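Local coordinates for tail fiber protein (Pseudomonas aeruginosa, PDB 6CL6) that forms the trimeric receptor-binding fiber of an R2 pyocin, a contractile injection system, and probably recognises the surface of target bacteria, at residues A[155-158]-A[162-165]. Residues are numbered along the deposited sequence; the frame is centred on the assembly and turned at random.
Sequences AQAA and NYPI
Tyr163 lays one face of its ring against Ala157, illustrating how an aromatic side chain from a following loop can pack face-on against one residue of the short helix before it. The ring contact combines a CH-pi interaction with apolar packing. Ala157 CA stands 3.8 Å from the centroid of the Tyr163 ring, only 5° off the ring normal. Ala157 CB lies over the same face, on the CD2-CE2 side, 3.6 Å from Tyr163 CD2. The carbonyl oxygen is a close neighbour too, with Ala157 O 3.7 Å from Tyr163 CD1. With CG anti to the carbonyl carbon (chi1 -75°), the ring turns its face to Ala157 and brings its OH near Gln156 O.

The polar part runs through water. One molecule donates to Gln156 O at 2.8 Å and accepts from Tyr163 OH at 2.7 Å, bridging the two oxygens. The water and Gln151 NE2 are thus two partners of Tyr163 OH, while Gln151 OE1 also takes Gln156 NE2, so that one glutamine of strand 147-151 meets both residues.

Helix 154-159 and the loop after it form the connection between strands 147-151 and 169-177, antiparallel neighbours in a mixed sheet; farther along that loop, Pro164 and Ile165 rest on Tyr194 of strand 193-199.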
ATOM      1  N   ALA A 155      -4.066  29.520 -20.261  1.00 15.85           N
ATOM      2  CA  ALA A 155      -3.334  30.713 -19.894  1.00 20.02           C
ATOM      3  C   ALA A 155      -4.251  31.795 -19.327  1.00 24.62           C
ATOM      4  O   ALA A 155      -3.785  32.660 -18.582  1.00 14.97           O
ATOM      5  CB  ALA A 155      -2.560  31.279 -21.092  1.00 18.79           C
ATOM      6  N   GLN A 156      -5.532  31.784 -19.681  1.00 18.89           N
ATOM      7  CA  GLN A 156      -6.465  32.739 -19.098  1.00 11.28           C
ATOM      8  C   GLN A 156      -6.978  32.280 -17.728  1.00  9.36           C
ATOM      9  O   GLN A 156      -7.361  33.128 -16.911  1.00 13.23           O
ATOM     10  CB  GLN A 156      -7.629  32.994 -20.066  1.00 10.67           C
ATOM     11  CG  GLN A 156      -7.147  33.749 -21.342  1.00 14.50           C
ATOM     12  CD  GLN A 156      -8.256  34.124 -22.306  1.00 15.24           C
ATOM     13  OE1 GLN A 156      -8.111  35.042 -23.044  1.00 18.57           O
ATOM     14  NE2 GLN A 156      -9.355  33.384 -22.299  1.00 15.11           N
ATOM     15  N   ALA A 157      -6.990  30.972 -17.453  1.00 13.17           N
ATOM     16  CA  ALA A 157      -7.133  30.551 -16.065  1.00 17.20           C
ATOM     17  C   ALA A 157      -5.940  31.025 -15.242  1.00 19.84           C
ATOM     18  O   ALA A 157      -6.092  31.502 -14.102  1.00 14.68           O
ATOM     19  CB  ALA A 157      -7.303  29.043 -15.979  1.00 13.94           C
ATOM     20  N   ALA A 158      -4.749  30.948 -15.818  1.00 15.61           N
ATOM     21  CA  ALA A 158      -3.542  31.374 -15.119  1.00 17.05           C
ATOM     22  C   ALA A 158      -3.565  32.855 -14.769  1.00 24.18           C
ATOM     23  O   ALA A 158      -3.069  33.248 -13.707  1.00 18.94           O
ATOM     24  CB  ALA A 158      -2.317  31.048 -15.971  1.00 17.31           C
ATOM     25  N   ASN A 162      -8.948  32.671  -8.386  1.00 14.88           N
ATOM     26  CA  ASN A 162      -9.899  31.742  -7.755  1.00 12.49           C
ATOM     27  C   ASN A 162     -10.400  30.653  -8.688  1.00 10.98           C
ATOM     28  O   ASN A 162     -11.433  30.032  -8.428  1.00 12.74           O
ATOM     29  CB  ASN A 162     -11.059  32.533  -7.136  1.00  7.52           C
ATOM     30  CG  ASN A 162     -10.657  33.212  -5.837  1.00 19.72           C
ATOM     31  OD1 ASN A 162     -10.376  32.540  -4.848  1.00 17.76           O
ATOM     32  ND2 ASN A 162     -10.590  34.533  -5.848  1.00 14.94           N
ATOM     33  N   TYR A 163      -9.678  30.382  -9.752  1.00  9.63           N
ATOM     34  CA  TYR A 163      -9.845  29.129 -10.474  1.00 13.31           C
ATOM     35  C   TYR A 163      -9.324  28.004  -9.576  1.00 16.43           C
ATOM     36  O   TYR A 163      -8.341  28.200  -8.848  1.00 15.19           O
ATOM     37  CB  TYR A 163      -9.077  29.134 -11.788  1.00 14.71           C
ATOM     38  CG  TYR A 163      -9.683  29.956 -12.911  1.00  8.10           C
ATOM     39  CD1 TYR A 163      -9.591  31.340 -12.902  1.00 12.13           C
ATOM     40  CD2 TYR A 163     -10.330  29.339 -13.973  1.00 20.22           C
ATOM     41  CE1 TYR A 163     -10.122  32.088 -13.937  1.00 12.20           C
ATOM     42  CE2 TYR A 163     -10.869  30.082 -15.018  1.00 16.92           C
ATOM     43  CZ  TYR A 163     -10.754  31.460 -14.986  1.00 16.98           C
ATOM     44  OH  TYR A 163     -11.277  32.216 -16.029  1.00 14.45           O
ATOM     45  N   PRO A 164      -9.969  26.837  -9.577  1.00 11.83           N
ATOM     46  CA  PRO A 164      -9.493  25.752  -8.707  1.00  9.34           C
ATOM     47  C   PRO A 164      -8.253  25.065  -9.213  1.00 11.14           C
ATOM     48  O   PRO A 164      -7.567  24.389  -8.436  1.00 11.36           O
ATOM     49  CB  PRO A 164     -10.679  24.775  -8.669  1.00  7.93           C
ATOM     50  CG  PRO A 164     -11.389  24.990  -9.969  1.00  9.28           C
ATOM     51  CD  PRO A 164     -11.196  26.482 -10.296  1.00 10.62           C
ATOM     52  N   ILE A 165      -7.957  25.210 -10.497  1.00 14.04           N
ATOM     53  CA  ILE A 165      -6.823  24.565 -11.156  1.00  8.50           C
ATOM     54  C   ILE A 165      -6.510  25.445 -12.355  1.00 11.39           C
ATOM     55  O   ILE A 165      -7.400  26.103 -12.916  1.00 15.09           O
ATOM     56  CB  ILE A 165      -7.173  23.113 -11.564  1.00 10.32           C
ATOM     57  CG1 ILE A 165      -5.965  22.373 -12.114  1.00 15.23           C
ATOM     58  CG2 ILE A 165      -8.325  23.126 -12.612  1.00 11.64           C
ATOM     59  CD1 ILE A 165      -4.980  21.966 -11.009  1.00 11.69           C
TER
HETATM   60  O   HOH W   1      -9.793  34.423 -16.662  1.00 13.76           O